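Side-chain contacts in dipeptidase AC. Metallo peptidase. MEROPS family M19 (Rhodobacter sphaeroides, PDB 3LY0), which probably hydrolyses dipeptides as a zinc-dependent metallodipeptidase, here holding a phosphinate mimic of the dipeptide L-Ala-D-Ala beside its zinc ions: residues 20-25 against 63-68; 40-45 against 108-113; 162-167 against 195-200; 249-254 against 289-294. All blocks are in the same frame, centred on the assembly; numbering follows the deposited sequence. Where two conformers were deposited one is given.

Interaction 1 (20-25 against 63-68); sequences LLRNPA and QAHDAA. With LY0 ((2R)-3-[(R)-[(1R)-1-aminoethyl](hydroxy)phosphoryl]-2-methylpropanoic acid), chain C.
R22 and D66 form a salt bridge in which guanidinium and carboxylate meet end-on, one nitrogen to each oxygen. R22 NH1 donates to D66 OD2 at 2.8 Å with an N-H...O angle of 159°, and R22 NH2 donates to D66 OD1 at 3.1 Å. Both oxygens are taken on their syn sides, and the two planes are only 9° apart. The arginine spans the gap with a chain extended from CG to NE, while the aspartate comes from the opposite direction.

Van der Waals contacts gather at R22 NH2. A64 CB lies at the guanidinium edge, 3.6 Å from R22 NH2, and H65 CE1 approaches the same nitrogen obliquely at 3.9 Å. The H65 ring has the methyl C1 of the inhibitor LY0 over one face, 3.2 Å from H65 CG, and D66 OD1 over the other. H65 ND1 is hydrogen-bonded to Y58 OH.

Two bonds fix the rotation of the D66 carboxylate, and the salt bridge joins helix 16-22 to the turn that carries H65 into the ligand pocket. D66, whose OD1 lies over the imidazole face opposite the inhibitor, probably helps as a second-shell residue to position H65.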
# COMPACT_ATOMS: atom_id res chain seq x y z
N LEU A 20 -10.99 11.41 4.51
CA LEU A 20 -11.91 12.30 3.82
C LEU A 20 -13.29 11.65 3.67
O LEU A 20 -14.31 12.32 3.79
CB LEU A 20 -11.35 12.74 2.46
CG LEU A 20 -10.01 13.47 2.57
CD1 LEU A 20 -9.55 14.02 1.23
CD2 LEU A 20 -10.05 14.59 3.62
N LEU A 21 -13.30 10.34 3.43
CA LEU A 21 -14.56 9.59 3.38
C LEU A 21 -15.32 9.74 4.69
O LEU A 21 -16.54 9.89 4.69
CB LEU A 21 -14.30 8.10 3.12
CG LEU A 21 -15.55 7.23 2.93
CD1 LEU A 21 -16.26 7.56 1.63
CD2 LEU A 21 -15.22 5.73 3.01
N ARG A 22 -14.58 9.70 5.80
CA ARG A 22 -15.20 9.69 7.12
C ARG A 22 -15.65 11.06 7.62
O ARG A 22 -16.50 11.15 8.50
CB ARG A 22 -14.28 9.01 8.14
CG ARG A 22 -14.20 7.50 7.92
CD ARG A 22 -13.15 6.82 8.76
NE ARG A 22 -13.36 5.38 8.76
CZ ARG A 22 -12.63 4.51 9.45
NH1 ARG A 22 -11.62 4.93 10.21
NH2 ARG A 22 -12.91 3.21 9.39
N ASN A 23 -15.10 12.12 7.05
CA ASN A 23 -15.49 13.48 7.43
C ASN A 23 -15.41 14.44 6.25
O ASN A 23 -14.59 15.36 6.24
CB ASN A 23 -14.63 13.99 8.60
CG ASN A 23 -15.18 15.27 9.22
OD1 ASN A 23 -16.16 15.85 8.75
ND2 ASN A 23 -14.53 15.72 10.30
N PRO A 24 -16.24 14.21 5.23
CA PRO A 24 -16.12 15.01 4.01
C PRO A 24 -16.39 16.50 4.24
O PRO A 24 -15.83 17.35 3.55
CB PRO A 24 -17.19 14.40 3.08
CG PRO A 24 -18.14 13.69 3.99
CD PRO A 24 -17.30 13.19 5.12
N ALA A 25 -17.24 16.80 5.22
CA ALA A 25 -17.59 18.19 5.51
C ALA A 25 -16.37 19.00 5.94
O ALA A 25 -16.31 20.20 5.71
CB ALA A 25 -18.68 18.25 6.58
N GLN A 63 -18.19 -3.74 9.90
CA GLN A 63 -17.22 -3.78 10.99
C GLN A 63 -15.90 -3.36 10.37
O GLN A 63 -15.20 -4.19 9.78
CB GLN A 63 -17.07 -5.20 11.55
CG GLN A 63 -18.31 -5.79 12.22
CD GLN A 63 -18.15 -7.28 12.50
OE1 GLN A 63 -17.37 -7.69 13.37
NE2 GLN A 63 -18.90 -8.10 11.77
N ALA A 64 -15.56 -2.09 10.48
CA ALA A 64 -14.37 -1.58 9.79
C ALA A 64 -13.09 -2.18 10.38
O ALA A 64 -13.10 -2.74 11.48
CB ALA A 64 -14.33 -0.07 9.84
N HIS A 65 -11.99 -2.05 9.63
CA HIS A 65 -10.71 -2.62 10.04
C HIS A 65 -10.26 -2.13 11.41
O HIS A 65 -9.55 -2.84 12.12
CB HIS A 65 -9.63 -2.25 9.02
CG HIS A 65 -9.31 -0.79 9.01
ND1 HIS A 65 -10.12 0.14 8.39
CD2 HIS A 65 -8.29 -0.10 9.56
CE1 HIS A 65 -9.59 1.35 8.55
NE2 HIS A 65 -8.48 1.23 9.26
N ASP A 66 -10.65 -0.92 11.77
CA ASP A 66 -10.25 -0.35 13.05
C ASP A 66 -11.35 -0.41 14.11
O ASP A 66 -11.31 0.32 15.10
CB ASP A 66 -9.74 1.08 12.89
CG ASP A 66 -10.73 1.99 12.19
OD1 ASP A 66 -11.75 1.47 11.67
OD2 ASP A 66 -10.49 3.21 12.16
N ALA A 67 -12.33 -1.29 13.90
CA ALA A 67 -13.34 -1.55 14.93
C ALA A 67 -12.63 -1.95 16.23
O ALA A 67 -11.58 -2.61 16.20
CB ALA A 67 -14.29 -2.63 14.48
N ALA A 68 -13.20 -1.56 17.36
CA ALA A 68 -12.57 -1.77 18.66
C ALA A 68 -12.23 -3.23 18.93
O ALA A 68 -11.16 -3.54 19.45
CB ALA A 68 -13.45 -1.21 19.78
P LY0 C . -4.96 -1.42 5.32
C1 LY0 C . -7.51 -0.96 6.36
N1 LY0 C . -6.87 0.10 4.21
C2 LY0 C . -6.42 -0.34 5.52
C4 LY0 C . -4.12 -1.66 6.93
C5 LY0 C . -3.80 -3.09 7.28
C6 LY0 C . -3.14 -3.83 6.15
C7 LY0 C . -3.12 -3.26 8.62
O31 LY0 C . -4.07 -0.73 4.31
O32 LY0 C . -5.43 -2.79 4.71
O61 LY0 C . -3.05 -5.19 6.22
O62 LY0 C . -2.72 -3.25 5.14

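Interaction 2 (40-45 against 108-113); sequences LDLPRM and RAARGR
The carbonyl oxygen of A110 is gripped twice by R113, whose side chain then meets L42 across the contact. R113 N reaches A110 O at 3.1 Å, closing a type I' turn from A110 to R113. R113 NE adds a second bond to A110 O at 3.3 Å, and the two donors arrive from opposite faces of the carbonyl plane. The side chain can fold back to its own turn because it bends at chi3 (-70°).

That bend lays the guanidinium flat against L42. The methyl CD2 of L42 sits over the centre of one face, 3.6 Å from R113 CZ, so the leucine touches the planar group broadside and not at its N-H edge. The same methyl meets A110 CB at 4.1 Å. L42 extends its CG away from the backbone N (chi1 -176°), which carries the branch out from the helix toward the turn. W31 of helix 27-32 also touches both L42 and A110.

L42 is the first residue of helix 42-48, and D41 caps it: R44 N donates to D41 OD1 at 2.9 Å. D41 OD2 receives R44 NE at 2.8 Å and R44 NH2 at 3.0 Å, both from the same face, above the carboxylate plane.

R113 thus turns the flat face of its guanidinium, where no N-H points, to L42 while NE bonds within its own turn. Between the segments the contact is purely van der Waals, joining the capped start of helix 42-48 to the turn after helix 89-109, away from the active site.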
# COMPACT_ATOMS: atom_id res chain seq x y z
N LEU A 40 -1.17 11.87 7.93
CA LEU A 40 -0.93 12.67 6.73
C LEU A 40 -1.81 13.91 6.65
O LEU A 40 -2.94 13.93 7.15
CB LEU A 40 -1.16 11.83 5.47
CG LEU A 40 -0.12 10.76 5.15
CD1 LEU A 40 -0.71 9.75 4.15
CD2 LEU A 40 1.15 11.38 4.61
N ASP A 41 -1.28 14.94 5.98
CA ASP A 41 -2.01 16.08 5.45
C ASP A 41 -0.97 16.86 4.66
O ASP A 41 0.22 16.55 4.72
CB ASP A 41 -2.67 16.93 6.55
CG ASP A 41 -1.73 17.27 7.69
OD1 ASP A 41 -0.74 17.98 7.44
OD2 ASP A 41 -2.00 16.82 8.83
N LEU A 42 -1.40 17.85 3.89
CA LEU A 42 -0.44 18.51 3.00
C LEU A 42 0.73 19.19 3.74
O LEU A 42 1.89 18.97 3.38
CB LEU A 42 -1.16 19.46 2.03
CG LEU A 42 -0.25 20.12 0.98
CD1 LEU A 42 0.59 19.09 0.24
CD2 LEU A 42 -1.07 20.95 0.02
N PRO A 43 0.44 19.98 4.78
CA PRO A 43 1.56 20.62 5.49
C PRO A 43 2.55 19.60 6.07
O PRO A 43 3.76 19.80 5.92
CB PRO A 43 0.87 21.41 6.60
CG PRO A 43 -0.49 21.72 6.05
CD PRO A 43 -0.86 20.46 5.28
N ARG A 44 2.06 18.54 6.71
CA ARG A 44 2.99 17.57 7.28
C ARG A 44 3.76 16.80 6.21
O ARG A 44 4.91 16.42 6.42
CB ARG A 44 2.30 16.64 8.27
CG ARG A 44 1.97 17.30 9.60
CD ARG A 44 1.46 16.29 10.61
NE ARG A 44 0.17 15.74 10.21
CZ ARG A 44 -0.41 14.69 10.78
NH1 ARG A 44 0.19 14.05 11.78
NH2 ARG A 44 -1.59 14.27 10.34
N MET A 45 3.13 16.55 5.05
CA MET A 45 3.86 15.95 3.94
C MET A 45 5.08 16.78 3.59
O MET A 45 6.17 16.24 3.38
CB MET A 45 2.97 15.83 2.69
CG MET A 45 1.89 14.74 2.75
SD MET A 45 0.78 14.85 1.28
CE MET A 45 -0.32 13.44 1.62
N ARG A 108 -7.58 19.80 -7.03
CA ARG A 108 -8.18 21.10 -7.29
C ARG A 108 -7.87 22.06 -6.16
O ARG A 108 -7.45 23.20 -6.39
CB ARG A 108 -9.69 20.98 -7.49
CG ARG A 108 -10.05 20.17 -8.72
CD ARG A 108 -11.51 20.35 -9.16
NE ARG A 108 -12.47 20.02 -8.12
CZ ARG A 108 -12.88 18.78 -7.85
NH1 ARG A 108 -12.40 17.76 -8.56
NH2 ARG A 108 -13.76 18.57 -6.89
N ALA A 109 -8.06 21.60 -4.93
CA ALA A 109 -7.95 22.45 -3.74
C ALA A 109 -6.53 22.90 -3.43
O ALA A 109 -6.31 23.95 -2.83
CB ALA A 109 -8.53 21.72 -2.52
N ALA A 110 -5.55 22.10 -3.84
CA ALA A 110 -4.16 22.37 -3.51
C ALA A 110 -3.49 23.32 -4.49
O ALA A 110 -2.33 23.69 -4.32
CB ALA A 110 -3.37 21.08 -3.38
N ARG A 111 -4.24 23.72 -5.53
CA ARG A 111 -3.78 24.77 -6.44
C ARG A 111 -2.38 24.52 -7.00
O ARG A 111 -1.53 25.42 -7.00
CB ARG A 111 -3.82 26.14 -5.75
CG ARG A 111 -5.04 26.99 -6.04
CD ARG A 111 -6.34 26.25 -5.84
NE ARG A 111 -7.45 27.16 -5.58
CZ ARG A 111 -8.37 27.50 -6.48
NH1 ARG A 111 -8.32 27.00 -7.71
NH2 ARG A 111 -9.34 28.34 -6.15
N GLY A 112 -2.13 23.30 -7.47
CA GLY A 112 -0.87 22.98 -8.11
C GLY A 112 0.21 22.36 -7.24
O GLY A 112 1.27 21.98 -7.73
N ARG A 113 -0.05 22.27 -5.93
CA ARG A 113 0.93 21.71 -5.00
C ARG A 113 0.82 20.19 -4.87
O ARG A 113 1.65 19.55 -4.22
CB ARG A 113 0.77 22.36 -3.63
CG ARG A 113 1.14 23.83 -3.61
CD ARG A 113 0.99 24.39 -2.22
NE ARG A 113 -0.40 24.47 -1.81
CZ ARG A 113 -0.81 24.46 -0.54
NH1 ARG A 113 0.08 24.36 0.43
NH2 ARG A 113 -2.10 24.54 -0.26

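Interaction 3 (162-167 against 195-200); sequences LGPVWS and RRLVAE. With LY0 ((2R)-3-[(R)-[(1R)-1-aminoethyl](hydroxy)phosphoryl]-2-methylpropanoic acid), chain C.
In both L162 and L197 the first torsion swings CG opposite the backbone N (chi1 175° and 178°), and these two settings send the leucines straight at each other from strand and helix. They meet tip to tip, L162 CD2 lying 3.9 Å from L197 CD1. The other methyl of L197 turns to the proline that follows the strand: L197 CD2 is 4.0 Å from P164 CB and 4.2 Å from P164 CG, the ring crossing the leucine at a slant. One forked side chain therefore covers two residues of 162-167, each with its own branch. L151 of helix 149-157 packs on both leucines, and M138 and A141 also touch L162, so the contact is enclosed on several sides.

Beyond P164 the same segment runs on into the active site. W166 directs its indole N-H at the phosphinate of LY0, NE1 donating to O32 at 2.7 Å with an N-H...O angle of 161°. The oxygen lies in the ring plane, at the edge, while S167 CB covers one indole face. H212, a zinc ligand, and Y58 meet the same indole, and S167 OG is hydrogen-bonded to H212 ND1.

Strand 159-163, helix 192-204 and strand 207-208, which pairs parallel with the first, make a beta-alpha-beta crossover of the TIM-barrel type, and L197 packs its helix against the end of strand 159-163. The chemistry divides accordingly: apolar carbon contacts join the helix to the strand and to the proline after it, and four residues along from L162 the W166 N-H binds the inhibitor, which R244 NE also holds.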
# COMPACT_ATOMS: atom_id res chain seq x y z
N LEU A 162 -4.01 -1.45 -8.87
CA LEU A 162 -5.15 -2.19 -8.35
C LEU A 162 -4.68 -3.45 -7.62
O LEU A 162 -3.96 -4.28 -8.18
CB LEU A 162 -6.08 -2.57 -9.51
CG LEU A 162 -7.27 -3.47 -9.20
CD1 LEU A 162 -8.17 -2.85 -8.15
CD2 LEU A 162 -8.07 -3.78 -10.47
N GLY A 163 -5.11 -3.59 -6.37
CA GLY A 163 -5.03 -4.87 -5.68
C GLY A 163 -6.36 -5.60 -5.85
O GLY A 163 -7.40 -5.09 -5.45
N PRO A 164 -6.35 -6.79 -6.46
CA PRO A 164 -7.63 -7.48 -6.68
C PRO A 164 -8.44 -7.70 -5.41
O PRO A 164 -9.67 -7.70 -5.46
CB PRO A 164 -7.20 -8.81 -7.29
CG PRO A 164 -5.90 -8.50 -7.99
CD PRO A 164 -5.22 -7.46 -7.12
N VAL A 165 -7.76 -7.93 -4.29
CA VAL A 165 -8.46 -8.13 -3.03
C VAL A 165 -7.87 -7.32 -1.88
O VAL A 165 -6.68 -6.99 -1.88
CB VAL A 165 -8.46 -9.62 -2.61
CG1 VAL A 165 -9.04 -10.50 -3.72
CG2 VAL A 165 -7.05 -10.09 -2.19
N TRP A 166 -8.73 -7.02 -0.92
CA TRP A 166 -8.32 -6.62 0.41
C TRP A 166 -8.39 -7.92 1.23
O TRP A 166 -8.43 -9.01 0.64
CB TRP A 166 -9.24 -5.51 0.94
CG TRP A 166 -8.83 -5.01 2.27
CD1 TRP A 166 -7.67 -4.35 2.58
CD2 TRP A 166 -9.57 -5.13 3.50
NE1 TRP A 166 -7.64 -4.06 3.93
CE2 TRP A 166 -8.78 -4.54 4.51
CE3 TRP A 166 -10.80 -5.70 3.84
CZ2 TRP A 166 -9.20 -4.48 5.84
CZ3 TRP A 166 -11.20 -5.65 5.18
CH2 TRP A 166 -10.40 -5.04 6.16
N SER A 167 -8.42 -7.83 2.55
CA SER A 167 -8.53 -9.04 3.38
C SER A 167 -10.01 -9.44 3.52
O SER A 167 -10.59 -9.36 4.60
CB SER A 167 -7.84 -8.82 4.72
OG SER A 167 -6.43 -8.90 4.59
N ARG A 195 -8.62 -14.18 -13.10
CA ARG A 195 -7.66 -14.44 -14.16
C ARG A 195 -7.86 -13.45 -15.31
O ARG A 195 -6.90 -12.90 -15.84
CB ARG A 195 -7.77 -15.90 -14.64
CG ARG A 195 -7.42 -16.89 -13.53
CD ARG A 195 -7.19 -18.31 -14.05
NE ARG A 195 -8.43 -18.97 -14.45
CZ ARG A 195 -9.26 -19.60 -13.63
NH1 ARG A 195 -9.00 -19.65 -12.32
NH2 ARG A 195 -10.35 -20.19 -14.10
N ARG A 196 -9.12 -13.19 -15.68
CA ARG A 196 -9.40 -12.17 -16.69
C ARG A 196 -8.96 -10.78 -16.24
O ARG A 196 -8.46 -9.99 -17.05
CB ARG A 196 -10.87 -12.18 -17.10
CG ARG A 196 -11.25 -13.39 -17.95
CD ARG A 196 -12.69 -13.32 -18.45
NE ARG A 196 -13.66 -13.51 -17.38
CZ ARG A 196 -14.39 -12.54 -16.84
NH1 ARG A 196 -14.24 -11.29 -17.28
NH2 ARG A 196 -15.25 -12.80 -15.87
N LEU A 197 -9.14 -10.48 -14.96
CA LEU A 197 -8.70 -9.21 -14.39
C LEU A 197 -7.19 -9.01 -14.52
O LEU A 197 -6.73 -7.92 -14.87
CB LEU A 197 -9.14 -9.09 -12.93
CG LEU A 197 -8.71 -7.81 -12.21
CD1 LEU A 197 -9.42 -6.58 -12.78
CD2 LEU A 197 -8.99 -7.95 -10.74
N VAL A 198 -6.41 -10.05 -14.24
CA VAL A 198 -4.97 -9.97 -14.42
C VAL A 198 -4.62 -9.65 -15.87
O VAL A 198 -3.82 -8.76 -16.15
CB VAL A 198 -4.26 -11.28 -13.98
CG1 VAL A 198 -2.80 -11.29 -14.42
CG2 VAL A 198 -4.39 -11.47 -12.49
N ALA A 199 -5.24 -10.37 -16.80
CA ALA A 199 -4.96 -10.18 -18.21
C ALA A 199 -5.30 -8.75 -18.66
O ALA A 199 -4.55 -8.14 -19.41
CB ALA A 199 -5.71 -11.20 -19.05
N GLU A 200 -6.43 -8.24 -18.19
CA GLU A 200 -6.90 -6.92 -18.61
C GLU A 200 -6.06 -5.81 -17.99
O GLU A 200 -5.77 -4.81 -18.64
CB GLU A 200 -8.37 -6.72 -18.27
CG GLU A 200 -9.03 -5.62 -19.07
CD GLU A 200 -9.06 -5.93 -20.56
OE1 GLU A 200 -9.03 -4.99 -21.37
OE2 GLU A 200 -9.11 -7.13 -20.90
P LY0 C . -4.96 -1.42 5.32
C1 LY0 C . -7.51 -0.96 6.36
N1 LY0 C . -6.87 0.10 4.21
C2 LY0 C . -6.42 -0.34 5.52
C4 LY0 C . -4.12 -1.66 6.93
C5 LY0 C . -3.80 -3.09 7.28
C6 LY0 C . -3.14 -3.83 6.15
C7 LY0 C . -3.12 -3.26 8.62
O31 LY0 C . -4.07 -0.73 4.31
O32 LY0 C . -5.43 -2.79 4.71
O61 LY0 C . -3.05 -5.19 6.22
O62 LY0 C . -2.72 -3.25 5.14

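Interaction 4 (249-254 against 289-294)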
# COMPACT_ATOMS: atom_id res chain seq x y z
N ARG A 249 9.99 -17.81 -0.46
CA ARG A 249 9.62 -18.34 -1.76
C ARG A 249 8.91 -17.27 -2.58
O ARG A 249 9.19 -17.08 -3.76
CB ARG A 249 8.72 -19.57 -1.61
CG ARG A 249 8.48 -20.28 -2.94
CD ARG A 249 7.40 -21.34 -2.84
NE ARG A 249 6.11 -20.74 -2.51
CZ ARG A 249 5.25 -20.28 -3.41
NH1 ARG A 249 5.53 -20.36 -4.70
NH2 ARG A 249 4.10 -19.74 -3.02
N GLN A 250 8.00 -16.55 -1.93
CA GLN A 250 7.31 -15.45 -2.60
C GLN A 250 8.29 -14.33 -2.99
O GLN A 250 8.22 -13.78 -4.09
CB GLN A 250 6.20 -14.91 -1.71
CG GLN A 250 5.01 -15.84 -1.56
CD GLN A 250 3.98 -15.29 -0.61
OE1 GLN A 250 4.27 -15.05 0.55
NE2 GLN A 250 2.77 -15.05 -1.11
N LEU A 251 9.19 -14.00 -2.08
CA LEU A 251 10.20 -12.99 -2.38
C LEU A 251 11.04 -13.38 -3.61
O LEU A 251 11.37 -12.53 -4.44
CB LEU A 251 11.10 -12.73 -1.17
CG LEU A 251 10.43 -12.11 0.06
CD1 LEU A 251 11.44 -12.02 1.20
CD2 LEU A 251 9.86 -10.73 -0.23
N ALA A 252 11.39 -14.66 -3.70
CA ALA A 252 12.22 -15.12 -4.82
C ALA A 252 11.48 -14.94 -6.14
O ALA A 252 12.07 -14.58 -7.15
CB ALA A 252 12.64 -16.57 -4.62
N MET A 253 10.18 -15.21 -6.13
CA MET A 253 9.37 -15.03 -7.33
C MET A 253 9.27 -13.54 -7.70
O MET A 253 9.36 -13.19 -8.88
CB MET A 253 8.00 -15.67 -7.12
CG MET A 253 8.11 -17.15 -6.76
SD MET A 253 6.67 -17.88 -5.94
CE MET A 253 5.45 -17.65 -7.20
N ILE A 254 9.10 -12.68 -6.70
CA ILE A 254 9.06 -11.24 -6.95
C ILE A 254 10.39 -10.79 -7.56
O ILE A 254 10.41 -10.04 -8.54
CB ILE A 254 8.74 -10.47 -5.65
CG1 ILE A 254 7.29 -10.74 -5.22
CG2 ILE A 254 8.99 -8.96 -5.83
CD1 ILE A 254 6.95 -10.27 -3.81
N LEU A 289 13.97 -4.61 6.61
CA LEU A 289 14.62 -4.01 5.44
C LEU A 289 15.83 -4.82 5.01
O LEU A 289 16.00 -5.10 3.83
CB LEU A 289 15.01 -2.55 5.69
CG LEU A 289 13.87 -1.54 5.62
CD1 LEU A 289 14.37 -0.18 6.08
CD2 LEU A 289 13.30 -1.45 4.21
N ASP A 290 16.65 -5.23 5.97
CA ASP A 290 17.81 -6.05 5.63
C ASP A 290 17.39 -7.33 4.94
O ASP A 290 17.99 -7.75 3.96
CB ASP A 290 18.60 -6.44 6.87
CG ASP A 290 19.53 -5.33 7.37
OD1 ASP A 290 19.74 -4.32 6.66
OD2 ASP A 290 20.06 -5.50 8.49
N HIS A 291 16.36 -7.98 5.48
CA HIS A 291 15.93 -9.25 4.92
C HIS A 291 15.39 -9.07 3.50
O HIS A 291 15.71 -9.84 2.60
CB HIS A 291 14.88 -9.94 5.80
CG HIS A 291 14.62 -11.36 5.42
ND1 HIS A 291 15.31 -12.41 5.98
CD2 HIS A 291 13.76 -11.90 4.53
CE1 HIS A 291 14.88 -13.54 5.45
NE2 HIS A 291 13.94 -13.26 4.57
N LEU A 292 14.57 -8.04 3.32
CA LEU A 292 14.01 -7.74 2.00
C LEU A 292 15.11 -7.39 1.00
O LEU A 292 15.13 -7.91 -0.11
CB LEU A 292 12.98 -6.62 2.09
CG LEU A 292 11.71 -6.97 2.88
CD1 LEU A 292 10.88 -5.71 3.10
CD2 LEU A 292 10.89 -8.01 2.14
N ILE A 293 16.02 -6.51 1.41
CA ILE A 293 17.10 -6.08 0.53
C ILE A 293 18.00 -7.25 0.15
O ILE A 293 18.41 -7.39 -1.00
CB ILE A 293 17.92 -4.95 1.16
CG1 ILE A 293 17.06 -3.69 1.27
CG2 ILE A 293 19.17 -4.65 0.32
CD1 ILE A 293 17.61 -2.61 2.16
N ASP A 294 18.30 -8.10 1.12
CA ASP A 294 19.17 -9.24 0.87
C ASP A 294 18.60 -10.20 -0.17
O ASP A 294 19.32 -10.71 -1.02
CB ASP A 294 19.44 -10.00 2.17
CG ASP A 294 20.47 -11.09 1.99
OD1 ASP A 294 20.07 -12.23 1.65
OD2 ASP A 294 21.67 -10.81 2.17
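L251 lays its two methyl groups against L292 and H291 of the adjoining helix. Its CD2 meets L292 CD2 at 3.8 Å, and L251 CD1 is 4.2 Å from the same L292 methyl, so a single branch of L292 faces the fork of L251. The two leucine side chains cross at about a right angle.

H291 meets one of the same two methyls. L251 CD1 approaches the imidazole at its edge, near the ring plane, 4.1 Å from H291 CD2. The first torsion of H291 places the ring opposite its backbone N (chi1 -168°), which brings the end of the side chain round toward helix 248-256. Its NE2 is hydrogen-bonded to D248 OD1, just before 249-254, so the ring that touches L251 is also anchored to the start of that helix. A236 and A238 pack on it as well.

Helices 248-256 and 283-296 meet here, each preceding a strand of one parallel sheet, 260-263 and 301-303 respectively. L292 rests on L263 and V301 of these strands, while I254 packs on V261. On the far flank, Q250 meets F218 of helix 215-224, placing helix 248-256 between two helical neighbours of the barrel.

In the fold
From the N terminus, 20-25 comes first, then 40-45, then 63-68 and 108-113, so interactions 1 and 2 cross: each loop opens before the other has closed. Interaction 1 returns the loop after strand 50-57 to helix 16-22, and interaction 2 brings the turn after helix 89-109 back to helix 42-48. The two later contacts follow in series. Interaction 3 closes the excursion between strand 159-163 and helix 192-204, and interaction 4 joins helices 248-256 and 283-296, on the opposite side of the chain's centre from interactions 1 and 2. Interactions 1 and 3 converge at LY0, where H65 CB packs 3.9 Å from W166 CZ2.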